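Local structure of ABC-type branched-chain amino acid transport systems periplasmic component-like protein (Thermomonospora curvata, 4N03) at residues A[80-85]-A[109-114]; A[122-127]-A[334-339]; A[131-136]-A[398-403]; A[256-261]-A[381-386]. The protein probably serves as the extracytoplasmic substrate-binding component of an ABC transporter, and holds a palmitic acid in the cleft between its two lobes. All blocks are in the same frame, centred on the assembly; numbering follows the deposited sequence. Where two conformers were deposited one is given.

Contact 1. Residues A[80-85]-A[109-114]; sequences RDHGYD and SPMVSA. With PLM (palmitic acid), chain B.
Where the loop after strand 74-81 passes the first turn of helix 109-122, the backbones come nearest at Asp85 and Met111, whose CA atoms lie 6.7 Å apart. Met111, a selenomethionine, fills the gap. Its CG sits over one face of the His82 imidazole, 3.7 Å from the ring centroid, while the chain, bent at chi2 (94°) and again at chi3, swings CE over a face of the Tyr84 phenol. SE lies obliquely to both rings and comes within 3.5 Å of Tyr84 CD1, a Met-aromatic contact. The His82 ring is fixed at its edge: ND1 accepts Tyr84 N in the ring plane, and NE2 bonds to Leu107 O. Tyr84 points its hydroxyl at the palmitic acid head, with OH 2.6 Å from O2. The same O2 takes an almost straight bond from Ser109 N at 2.9 Å (170°), and Ser109 OG reaches O1 at 2.7 Å. Tyr148 OH bonds the ligand too. At the N-terminus of helix 109-122, the helix dipole would probably favour the anionic form of the acid. Helix 86-96 packs on Met111 through Pro86 and Ala89, Phe106 of strand 103-107 touches both His82 and Met111, and Tyr180 of helix 179-195 meets Tyr84.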
# COMPACT_ATOMS: atom_id res chain seq x y z
N ARG A 80 1.55 -12.82 -11.68
CA ARG A 80 2.57 -12.31 -12.59
C ARG A 80 3.47 -11.30 -11.88
O ARG A 80 3.02 -10.53 -11.04
CB ARG A 80 1.97 -11.65 -13.82
CG ARG A 80 1.36 -12.62 -14.82
CD ARG A 80 2.43 -13.33 -15.61
NE ARG A 80 1.81 -14.11 -16.67
CZ ARG A 80 1.23 -15.28 -16.48
NH1 ARG A 80 1.24 -15.84 -15.29
NH2 ARG A 80 0.68 -15.89 -17.51
N ASP A 81 4.75 -11.30 -12.25
CA ASP A 81 5.79 -10.43 -11.67
C ASP A 81 6.15 -9.35 -12.68
O ASP A 81 6.74 -9.66 -13.71
CB ASP A 81 7.00 -11.28 -11.31
CG ASP A 81 8.14 -10.48 -10.76
OD1 ASP A 81 7.95 -9.34 -10.32
OD2 ASP A 81 9.27 -10.98 -10.76
N HIS A 82 5.81 -8.09 -12.40
CA HIS A 82 6.24 -7.00 -13.26
C HIS A 82 7.57 -6.41 -12.88
O HIS A 82 8.06 -5.52 -13.59
CB HIS A 82 5.17 -5.91 -13.39
CG HIS A 82 4.72 -5.31 -12.11
ND1 HIS A 82 5.58 -4.73 -11.19
CD2 HIS A 82 3.46 -5.11 -11.64
CE1 HIS A 82 4.86 -4.21 -10.22
NE2 HIS A 82 3.59 -4.45 -10.45
N GLY A 83 8.17 -6.81 -11.75
CA GLY A 83 9.50 -6.39 -11.37
C GLY A 83 9.60 -4.91 -11.02
O GLY A 83 10.67 -4.31 -11.00
N TYR A 84 8.47 -4.29 -10.68
CA TYR A 84 8.37 -2.83 -10.49
C TYR A 84 8.79 -2.07 -11.76
O TYR A 84 9.52 -1.10 -11.68
CB TYR A 84 9.10 -2.34 -9.21
CG TYR A 84 8.54 -1.05 -8.66
CD1 TYR A 84 7.31 -1.01 -8.08
CD2 TYR A 84 9.29 0.11 -8.66
CE1 TYR A 84 6.77 0.17 -7.60
CE2 TYR A 84 8.78 1.29 -8.13
CZ TYR A 84 7.52 1.31 -7.60
OH TYR A 84 7.03 2.50 -7.10
N ASP A 85 8.22 -2.52 -12.87
CA ASP A 85 8.41 -1.87 -14.17
C ASP A 85 7.06 -1.68 -14.88
O ASP A 85 6.27 -2.63 -15.05
CB ASP A 85 9.27 -2.71 -15.09
CG ASP A 85 9.41 -2.05 -16.45
OD1 ASP A 85 10.09 -1.00 -16.51
OD2 ASP A 85 8.81 -2.51 -17.40
N SER A 109 2.28 2.29 -8.03
CA SER A 109 1.53 3.40 -8.58
C SER A 109 1.74 3.59 -10.09
O SER A 109 0.75 3.65 -10.83
CB SER A 109 1.75 4.70 -7.79
OG SER A 109 1.28 4.56 -6.47
N PRO A 110 2.98 3.67 -10.55
CA PRO A 110 3.13 3.87 -12.01
C PRO A 110 2.63 2.71 -12.83
O PRO A 110 2.22 2.87 -13.99
CB PRO A 110 4.61 4.10 -12.18
CG PRO A 110 5.11 4.57 -10.85
CD PRO A 110 4.28 3.79 -9.86
N MSE A 111 2.68 1.49 -12.28
CA MSE A 111 2.24 0.32 -12.97
C MSE A 111 0.73 0.35 -13.20
O MSE A 111 0.26 0.12 -14.31
CB MSE A 111 2.63 -0.98 -12.23
CG MSE A 111 4.14 -1.23 -12.22
SE MSE A 111 4.90 -0.47 -10.54
CE MSE A 111 6.38 0.56 -11.37
N VAL A 112 -0.04 0.66 -12.17
CA VAL A 112 -1.48 0.74 -12.33
C VAL A 112 -1.84 1.99 -13.19
O VAL A 112 -2.73 1.87 -14.02
CB VAL A 112 -2.22 0.77 -10.99
CG1 VAL A 112 -3.72 0.72 -11.23
CG2 VAL A 112 -1.85 -0.41 -10.14
N SER A 113 -1.13 3.09 -13.04
CA SER A 113 -1.39 4.28 -13.89
C SER A 113 -1.29 3.92 -15.34
O SER A 113 -2.09 4.45 -16.16
CB SER A 113 -0.42 5.44 -13.56
OG SER A 113 -0.87 6.03 -12.41
N ALA A 114 -0.33 3.08 -15.71
CA ALA A 114 -0.10 2.76 -17.11
C ALA A 114 -1.26 1.99 -17.73
O ALA A 114 -1.40 1.98 -18.95
CB ALA A 114 1.19 2.00 -17.29
C1 PLM B . 4.14 2.73 -5.18
O1 PLM B . 3.04 3.27 -4.87
O2 PLM B . 4.56 2.62 -6.35
C2 PLM B . 4.92 2.03 -4.10
C3 PLM B . 4.27 0.59 -3.90
C4 PLM B . 4.82 -0.14 -2.70
C5 PLM B . 4.25 -1.52 -2.56
C6 PLM B . 4.64 -2.35 -1.32
C7 PLM B . 3.63 -2.13 -0.20
C8 PLM B . 3.99 -2.73 1.13
C9 PLM B . 2.86 -2.79 2.15
CA PLM B . 2.73 -1.55 3.06
CB PLM B . 1.35 -1.65 3.82
CC PLM B . 0.52 -0.34 3.65
CD PLM B . -0.97 -0.51 3.86
CE PLM B . -1.84 0.73 3.67
CF PLM B . -3.27 0.33 3.28
CG PLM B . -4.18 0.01 4.46

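Contact 2. Residues A[122-127]-A[334-339]; sequences DKMFTI and LTREGL
Arg336, in the first turn of helix 336-343, reaches across to the chain leaving helix 109-122, and its NH1 makes the direct hydrogen bond between the segments. NH1 donates to Asp122 O at 2.9 Å, with an angle of 146° at the hydrogen and the carbonyl oxygen tilted somewhat from the guanidinium plane. The side chain runs extended from CG to NE, which carries the guanidinium out to the last turn of helix 109-122 and the 97-101 carbonyls. There NE bonds to Leu101 O, and NH2 to Asn97 O and Val100 O. The Asp122 carboxylate, though nearby, turns its OD2 to Tyr93 and Asn97.

A water supplies the second polar link, donating to Lys123 O and to Arg336 O, the water oxygen lying 2.8 Å from each.

Selenomethionine Met124 packs over the cation. Bent at chi2 and chi3, it doubles back so that SE lies over one face of the guanidinium, 3.5 Å above the plane and toward its rim; CE is 3.4 Å from Arg336 NH2.

The apolar pair is Phe125 and Leu339: Leu339 CD2 meets the edge of the Phe125 ring, 3.9 Å from CD2 of that ring. His343 also meets Phe125, and Ala324 and Leu325 of helix 309-330 pack on Leu339.

Two helix ends lie close together here. Lys123 closes helix 109-122 with a Schellman motif, and Thr335 is the N-cap of helix 336-343, its OG1 accepting Gly338 N. The link joins the turn into edge strand 126-129 of the parallel four-stranded sheet to a helix from much later in the sequence, within a periplasmic-binding-protein fold.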
# COMPACT_ATOMS: atom_id res chain seq x y z
N ASP A 122 -12.28 -1.96 -19.59
CA ASP A 122 -12.53 -3.38 -19.29
C ASP A 122 -13.46 -3.56 -18.10
O ASP A 122 -13.94 -4.66 -17.84
CB ASP A 122 -11.21 -4.10 -19.03
CG ASP A 122 -10.38 -4.29 -20.27
OD1 ASP A 122 -10.93 -4.24 -21.40
OD2 ASP A 122 -9.19 -4.53 -20.11
N LYS A 123 -13.74 -2.51 -17.34
CA LYS A 123 -14.50 -2.56 -16.10
C LYS A 123 -13.85 -3.52 -15.09
O LYS A 123 -14.52 -4.26 -14.36
CB LYS A 123 -15.97 -2.94 -16.36
CG LYS A 123 -16.68 -1.96 -17.29
CD LYS A 123 -18.13 -2.34 -17.51
CE LYS A 123 -18.99 -1.19 -17.99
NZ LYS A 123 -18.46 -0.38 -19.12
N MSE A 124 -12.53 -3.46 -14.99
CA MSE A 124 -11.75 -4.42 -14.19
C MSE A 124 -11.62 -3.93 -12.78
O MSE A 124 -10.87 -2.99 -12.52
CB MSE A 124 -10.36 -4.54 -14.83
CG MSE A 124 -9.46 -5.59 -14.13
SE MSE A 124 -10.05 -7.41 -14.45
CE MSE A 124 -9.00 -7.61 -16.13
N PHE A 125 -12.28 -4.60 -11.83
CA PHE A 125 -12.10 -4.25 -10.44
C PHE A 125 -10.69 -4.52 -10.04
O PHE A 125 -10.23 -5.67 -10.16
CB PHE A 125 -13.10 -5.05 -9.56
CG PHE A 125 -13.02 -4.78 -8.09
CD1 PHE A 125 -12.68 -3.54 -7.58
CD2 PHE A 125 -13.29 -5.82 -7.18
CE1 PHE A 125 -12.61 -3.32 -6.22
CE2 PHE A 125 -13.26 -5.55 -5.83
CZ PHE A 125 -12.89 -4.34 -5.33
N THR A 126 -9.96 -3.52 -9.58
CA THR A 126 -8.56 -3.56 -9.29
C THR A 126 -8.32 -3.01 -7.91
O THR A 126 -8.78 -1.89 -7.64
CB THR A 126 -7.80 -2.76 -10.37
OG1 THR A 126 -8.07 -3.27 -11.66
CG2 THR A 126 -6.34 -2.81 -10.14
N ILE A 127 -7.57 -3.74 -7.08
CA ILE A 127 -7.19 -3.28 -5.78
C ILE A 127 -5.70 -3.11 -5.74
O ILE A 127 -4.93 -4.10 -5.58
CB ILE A 127 -7.64 -4.22 -4.63
CG1 ILE A 127 -9.10 -4.58 -4.73
CG2 ILE A 127 -7.27 -3.62 -3.28
CD1 ILE A 127 -9.55 -5.68 -3.78
N LEU A 334 -21.94 -12.88 -11.19
CA LEU A 334 -20.48 -12.85 -11.17
C LEU A 334 -19.92 -12.32 -12.49
O LEU A 334 -19.07 -12.91 -13.13
CB LEU A 334 -19.90 -14.24 -10.83
CG LEU A 334 -20.12 -14.77 -9.42
CD1 LEU A 334 -19.62 -16.21 -9.30
CD2 LEU A 334 -19.36 -13.91 -8.44
N THR A 335 -20.39 -11.14 -12.84
CA THR A 335 -19.90 -10.33 -13.96
C THR A 335 -19.13 -9.19 -13.38
O THR A 335 -19.16 -8.90 -12.19
CB THR A 335 -21.05 -9.84 -14.81
OG1 THR A 335 -21.85 -8.93 -14.04
CG2 THR A 335 -21.88 -10.99 -15.34
N ARG A 336 -18.43 -8.47 -14.27
CA ARG A 336 -17.69 -7.31 -13.80
C ARG A 336 -18.61 -6.21 -13.26
O ARG A 336 -18.31 -5.62 -12.24
CB ARG A 336 -16.78 -6.80 -14.91
CG ARG A 336 -15.64 -7.81 -15.09
CD ARG A 336 -14.55 -7.25 -15.92
NE ARG A 336 -13.49 -8.21 -16.07
CZ ARG A 336 -12.72 -8.26 -17.14
NH1 ARG A 336 -12.89 -7.36 -18.13
NH2 ARG A 336 -11.81 -9.20 -17.26
N GLU A 337 -19.77 -6.01 -13.88
CA GLU A 337 -20.76 -5.06 -13.37
C GLU A 337 -21.28 -5.50 -11.98
O GLU A 337 -21.37 -4.74 -11.02
CB GLU A 337 -21.91 -4.91 -14.37
CG GLU A 337 -23.06 -4.02 -13.94
CD GLU A 337 -24.16 -3.94 -14.98
OE1 GLU A 337 -25.24 -4.52 -14.72
OE2 GLU A 337 -23.96 -3.32 -16.04
N GLY A 338 -21.60 -6.79 -11.86
CA GLY A 338 -22.12 -7.31 -10.60
C GLY A 338 -21.09 -7.17 -9.49
O GLY A 338 -21.41 -6.78 -8.37
N LEU A 339 -19.84 -7.42 -9.82
CA LEU A 339 -18.81 -7.39 -8.82
C LEU A 339 -18.53 -5.99 -8.31
O LEU A 339 -18.41 -5.74 -7.13
CB LEU A 339 -17.54 -8.03 -9.35
CG LEU A 339 -16.41 -8.18 -8.32
CD1 LEU A 339 -16.81 -9.12 -7.20
CD2 LEU A 339 -15.16 -8.73 -9.00
O HOH W 1 -15.61 -5.15 -11.94

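Contact 3. Residues A[131-136]-A[398-403]; sequences WTTALL and YQVPVG. With PLM (palmitic acid), chain B.
Thr133 meets Val400 and Pro401 where a 3-10 turn, residues 133-135, receives the extended C-terminal tail of this periplasmic-binding-protein fold. The threonine methyl CG2 touches Val400 CG1 at 3.6 Å, and CB lies 3.3 Å from Pro401 O. The Thr133 hydroxyl, OG1, set between the backbone N and the carbonyl carbon (chi1 53°), lies beside Pro401 CG and hydrogen-bonds to Thr404 O, just beyond the tail segment. The main chains join at Thr133 O, which accepts Gly403 N at 3.0 Å and Leu136 N at 3.1 Å from opposite faces of its carbonyl plane, while Gly403 CA makes a C-H...O contact with Ala134 O at 3.6 Å. Leu136 CD1 approaches Val400 CG1 from another direction, the two side chains crossing at about a right angle, so that Val400 CG1 touches both Thr133 CG2 and Leu136 CD1. Val402 CG1 rests against the Leu136 main chain, 4.0 Å from its C.

The next shell shapes the turn. Thr132 OG1 accepts Ala134 N in an ST turn and also bonds to Asp179 O, tying the turn to the start of helix 179-195. Asp149 and Val150 of helix 148-161 pack on Pro401 and Val400, while Val112 of helix 109-122 touches Leu135. At the inner end of the segment, Trp131 NE1 bonds to Thr144 OG1; the indole turns one face to ligand CE, offset toward the rim, and its CZ2 lies 3.7 Å from ligand CF.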
# COMPACT_ATOMS: atom_id res chain seq x y z
N TRP A 131 -0.84 3.92 -3.51
CA TRP A 131 -1.66 4.89 -2.82
C TRP A 131 -1.57 6.32 -3.37
O TRP A 131 -1.85 7.27 -2.69
CB TRP A 131 -1.42 4.79 -1.30
CG TRP A 131 -1.84 3.46 -0.78
CD1 TRP A 131 -3.10 3.12 -0.53
CD2 TRP A 131 -1.05 2.25 -0.61
NE1 TRP A 131 -3.20 1.80 -0.16
CE2 TRP A 131 -1.94 1.24 -0.25
CE3 TRP A 131 0.29 1.93 -0.77
CZ2 TRP A 131 -1.52 -0.07 0.01
CZ3 TRP A 131 0.70 0.65 -0.51
CH2 TRP A 131 -0.19 -0.33 -0.12
N THR A 132 -1.18 6.43 -4.64
CA THR A 132 -1.22 7.70 -5.28
C THR A 132 -2.66 8.19 -5.49
O THR A 132 -3.57 7.44 -5.83
CB THR A 132 -0.49 7.63 -6.62
OG1 THR A 132 -0.45 8.94 -7.20
CG2 THR A 132 -1.12 6.71 -7.63
N THR A 133 -2.83 9.52 -5.43
CA THR A 133 -4.08 10.15 -5.81
C THR A 133 -4.35 10.00 -7.30
O THR A 133 -5.50 10.15 -7.73
CB THR A 133 -4.05 11.64 -5.45
OG1 THR A 133 -2.89 12.25 -6.02
CG2 THR A 133 -4.01 11.80 -3.96
N ALA A 134 -3.33 9.65 -8.09
CA ALA A 134 -3.55 9.43 -9.49
C ALA A 134 -4.47 8.26 -9.78
O ALA A 134 -4.93 8.11 -10.89
CB ALA A 134 -2.23 9.31 -10.21
N LEU A 135 -4.73 7.40 -8.78
CA LEU A 135 -5.62 6.26 -8.91
C LEU A 135 -7.01 6.49 -8.35
O LEU A 135 -7.85 5.61 -8.50
CB LEU A 135 -4.98 5.00 -8.33
CG LEU A 135 -3.67 4.60 -9.03
CD1 LEU A 135 -3.01 3.45 -8.31
CD2 LEU A 135 -3.85 4.30 -10.52
N LEU A 136 -7.25 7.65 -7.72
CA LEU A 136 -8.60 8.04 -7.38
C LEU A 136 -9.36 8.42 -8.63
O LEU A 136 -8.76 8.68 -9.69
CB LEU A 136 -8.59 9.22 -6.39
CG LEU A 136 -8.02 8.91 -5.00
CD1 LEU A 136 -8.06 10.21 -4.20
CD2 LEU A 136 -8.82 7.82 -4.29
N TYR A 398 -7.61 19.39 3.75
CA TYR A 398 -6.84 19.34 2.53
C TYR A 398 -7.70 18.85 1.40
O TYR A 398 -8.53 17.96 1.54
CB TYR A 398 -5.71 18.33 2.75
CG TYR A 398 -4.89 17.98 1.51
CD1 TYR A 398 -4.08 18.90 0.85
CD2 TYR A 398 -4.93 16.70 1.01
CE1 TYR A 398 -3.34 18.54 -0.23
CE2 TYR A 398 -4.19 16.33 -0.06
CZ TYR A 398 -3.37 17.23 -0.70
OH TYR A 398 -2.63 16.91 -1.77
N GLN A 399 -7.50 19.48 0.23
CA GLN A 399 -8.15 19.10 -1.02
C GLN A 399 -7.37 18.05 -1.75
O GLN A 399 -6.26 18.30 -2.21
CB GLN A 399 -8.32 20.33 -1.92
CG GLN A 399 -9.04 21.47 -1.30
CD GLN A 399 -10.41 21.06 -0.88
OE1 GLN A 399 -11.30 20.95 -1.75
NE2 GLN A 399 -10.64 20.86 0.41
N VAL A 400 -7.92 16.84 -1.82
CA VAL A 400 -7.19 15.72 -2.38
C VAL A 400 -7.46 15.72 -3.89
O VAL A 400 -8.61 15.68 -4.32
CB VAL A 400 -7.64 14.39 -1.74
CG1 VAL A 400 -6.85 13.25 -2.34
CG2 VAL A 400 -7.44 14.44 -0.23
N PRO A 401 -6.41 15.73 -4.72
CA PRO A 401 -6.64 15.69 -6.16
C PRO A 401 -7.18 14.35 -6.60
O PRO A 401 -6.90 13.30 -5.95
CB PRO A 401 -5.25 15.96 -6.76
CG PRO A 401 -4.33 15.48 -5.70
CD PRO A 401 -4.99 15.82 -4.40
N VAL A 402 -7.93 14.30 -7.68
CA VAL A 402 -8.61 13.14 -8.14
C VAL A 402 -8.12 12.73 -9.49
O VAL A 402 -8.41 13.37 -10.48
CB VAL A 402 -10.13 13.37 -8.16
CG1 VAL A 402 -10.83 12.11 -8.65
CG2 VAL A 402 -10.63 13.74 -6.78
N GLY A 403 -7.32 11.65 -9.54
CA GLY A 403 -6.81 11.12 -10.80
C GLY A 403 -5.52 11.74 -11.33
O GLY A 403 -5.06 11.36 -12.39
C1 PLM B . 4.14 2.73 -5.18
O1 PLM B . 3.04 3.27 -4.87
O2 PLM B . 4.56 2.62 -6.35
C2 PLM B . 4.92 2.03 -4.10
C3 PLM B . 4.27 0.59 -3.90
C4 PLM B . 4.82 -0.14 -2.70
C5 PLM B . 4.25 -1.52 -2.56
C6 PLM B . 4.64 -2.35 -1.32
C7 PLM B . 3.63 -2.13 -0.20
C8 PLM B . 3.99 -2.73 1.13
C9 PLM B . 2.86 -2.79 2.15
CA PLM B . 2.73 -1.55 3.06
CB PLM B . 1.35 -1.65 3.82
CC PLM B . 0.52 -0.34 3.65
CD PLM B . -0.97 -0.51 3.86
CE PLM B . -1.84 0.73 3.67
CF PLM B . -3.27 0.33 3.28
CG PLM B . -4.18 0.01 4.46

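Contact 4. Residues A[256-261]-A[381-386]; sequences SAYSPQ and GGAVIV. With PLM (palmitic acid), chain B.
The loop that follows strand 251-253 here meets the glycine turn leading into strand 383-390, an edge strand of the mixed seven-stranded sheet. Tyr258 makes the polar link: its OH donates to Gly382 O over 2.6 Å, approaching at 137° to the C=O bond and tilted 19° from the carbonyl plane. With CG anti to the backbone N (chi1 174°), the ring extends toward the strand, and CE2 comes 4.5 Å from Ala383 CB. Pro260 lies alongside the same turn, its CG 3.5 Å from Gly381 O. Both glycines have positive phi, and Gly382 brings its bare CA against Pro260 CB, at 4.2 Å.

In this periplasmic-binding-protein fold, strand 383-390 pairs antiparallel with 370-375, and Gly382 has a backbone bond to Asp376 where the two strands are connected. Pro375 packs on Tyr258, and Ser285 OG bonds to Ala383 O. At the other end of the loop, Ser256, which opens the inverse gamma turn centred on Ala257, faces the ligand: its CB lies 3.6 Å from palmitic acid C4, and its OG hydrogen-bonds to Tyr46 OH.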
# COMPACT_ATOMS: atom_id res chain seq x y z
N SER A 256 5.96 2.13 2.45
CA SER A 256 6.71 1.01 1.89
C SER A 256 8.20 1.18 2.01
O SER A 256 8.97 0.34 1.49
CB SER A 256 6.34 0.76 0.44
OG SER A 256 6.76 1.84 -0.37
N ALA A 257 8.66 2.20 2.72
CA ALA A 257 10.09 2.52 2.83
C ALA A 257 10.75 1.71 3.97
O ALA A 257 11.49 2.27 4.78
CB ALA A 257 10.30 4.02 3.01
N TYR A 258 10.47 0.41 4.05
CA TYR A 258 10.92 -0.48 5.14
C TYR A 258 10.45 -1.88 4.84
O TYR A 258 9.38 -2.09 4.35
CB TYR A 258 10.33 -0.01 6.48
CG TYR A 258 10.64 -0.95 7.57
CD1 TYR A 258 11.94 -1.07 8.04
CD2 TYR A 258 9.67 -1.70 8.20
CE1 TYR A 258 12.25 -2.01 9.04
CE2 TYR A 258 9.98 -2.60 9.21
CZ TYR A 258 11.27 -2.72 9.63
OH TYR A 258 11.62 -3.61 10.65
N SER A 259 11.31 -2.85 5.17
CA SER A 259 10.96 -4.27 5.27
C SER A 259 11.70 -4.79 6.49
O SER A 259 12.81 -4.37 6.79
CB SER A 259 11.45 -5.00 4.01
OG SER A 259 12.88 -5.01 3.98
N PRO A 260 11.12 -5.76 7.21
CA PRO A 260 11.81 -6.31 8.36
C PRO A 260 13.10 -7.04 8.04
O PRO A 260 13.98 -7.11 8.89
CB PRO A 260 10.81 -7.30 8.94
CG PRO A 260 9.50 -6.90 8.43
CD PRO A 260 9.75 -6.29 7.09
N GLN A 261 13.28 -7.46 6.80
CA GLN A 261 14.54 -8.05 6.39
C GLN A 261 15.71 -7.11 6.67
O GLN A 261 16.85 -7.51 6.86
CB GLN A 261 14.54 -8.38 4.90
CG GLN A 261 13.73 -9.59 4.52
CD GLN A 261 12.25 -9.43 4.55
OE1 GLN A 261 11.71 -8.30 4.64
NE2 GLN A 261 11.55 -10.54 4.39
N GLY A 381 6.10 -8.87 13.17
CA GLY A 381 6.07 -8.12 11.93
C GLY A 381 7.12 -7.04 11.83
O GLY A 381 7.08 -6.23 10.87
N GLY A 382 8.03 -6.94 12.78
CA GLY A 382 9.18 -6.05 12.65
C GLY A 382 8.88 -4.58 12.84
O GLY A 382 9.71 -3.75 12.48
N ALA A 383 7.74 -4.24 13.44
CA ALA A 383 7.35 -2.84 13.59
C ALA A 383 6.36 -2.73 14.73
O ALA A 383 5.60 -3.66 14.99
CB ALA A 383 6.76 -2.26 12.31
N VAL A 384 6.32 -1.54 15.35
CA VAL A 384 5.36 -1.26 16.42
C VAL A 384 4.72 0.10 16.17
O VAL A 384 5.33 1.01 15.58
CB VAL A 384 5.98 -1.25 17.85
CG1 VAL A 384 6.46 -2.61 18.29
CG2 VAL A 384 7.11 -0.28 18.02
N ILE A 385 3.51 0.25 16.67
CA ILE A 385 2.83 1.55 16.63
C ILE A 385 3.50 2.53 17.57
O ILE A 385 3.72 2.24 18.75
CB ILE A 385 1.35 1.34 17.01
CG1 ILE A 385 0.65 0.56 15.91
CG2 ILE A 385 0.66 2.69 17.24
CD1 ILE A 385 -0.75 0.06 16.28
N VAL A 386 3.81 3.71 17.05
CA VAL A 386 4.27 4.84 17.85
C VAL A 386 3.09 5.77 18.10
O VAL A 386 2.90 6.22 19.22
CB VAL A 386 5.43 5.58 17.13
CG1 VAL A 386 5.88 6.80 17.91
CG2 VAL A 386 6.59 4.60 17.03
C1 PLM B . 4.14 2.73 -5.18
O1 PLM B . 3.04 3.27 -4.87
O2 PLM B . 4.56 2.62 -6.35
C2 PLM B . 4.92 2.03 -4.10
C3 PLM B . 4.27 0.59 -3.90
C4 PLM B . 4.82 -0.14 -2.70
C5 PLM B . 4.25 -1.52 -2.56
C6 PLM B . 4.64 -2.35 -1.32
C7 PLM B . 3.63 -2.13 -0.20
C8 PLM B . 3.99 -2.73 1.13
C9 PLM B . 2.86 -2.79 2.15
CA PLM B . 2.73 -1.55 3.06
CB PLM B . 1.35 -1.65 3.82
CC PLM B . 0.52 -0.34 3.65
CD PLM B . -0.97 -0.51 3.86
CE PLM B . -1.84 0.73 3.67
CF PLM B . -3.27 0.33 3.28
CG PLM B . -4.18 0.01 4.46

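Overall arrangement
Contacts 1, 3 and 4 all reach the palmitic acid, but in different ways: contact 1 grips its acid head group with polar groups, whereas Trp131 of contact 3 and Ser256 of contact 4 pack on its chain. Contact 2 stands apart, the farthest of the four from the chain centre, and combines an arginine, carbonyls and a water with packing by Met124, Phe125 and Leu339. Contact 4 is the buried one; the other three are partly buried. Helix 109-122 opens in contact 1 and ends in contact 2, both beside the four-stranded sheet, and contact 1 touches contact 3 through Ser109 and Val112. Contact 4 belongs to the seven-stranded sheet, its centre about 33 Å from that of contact 2.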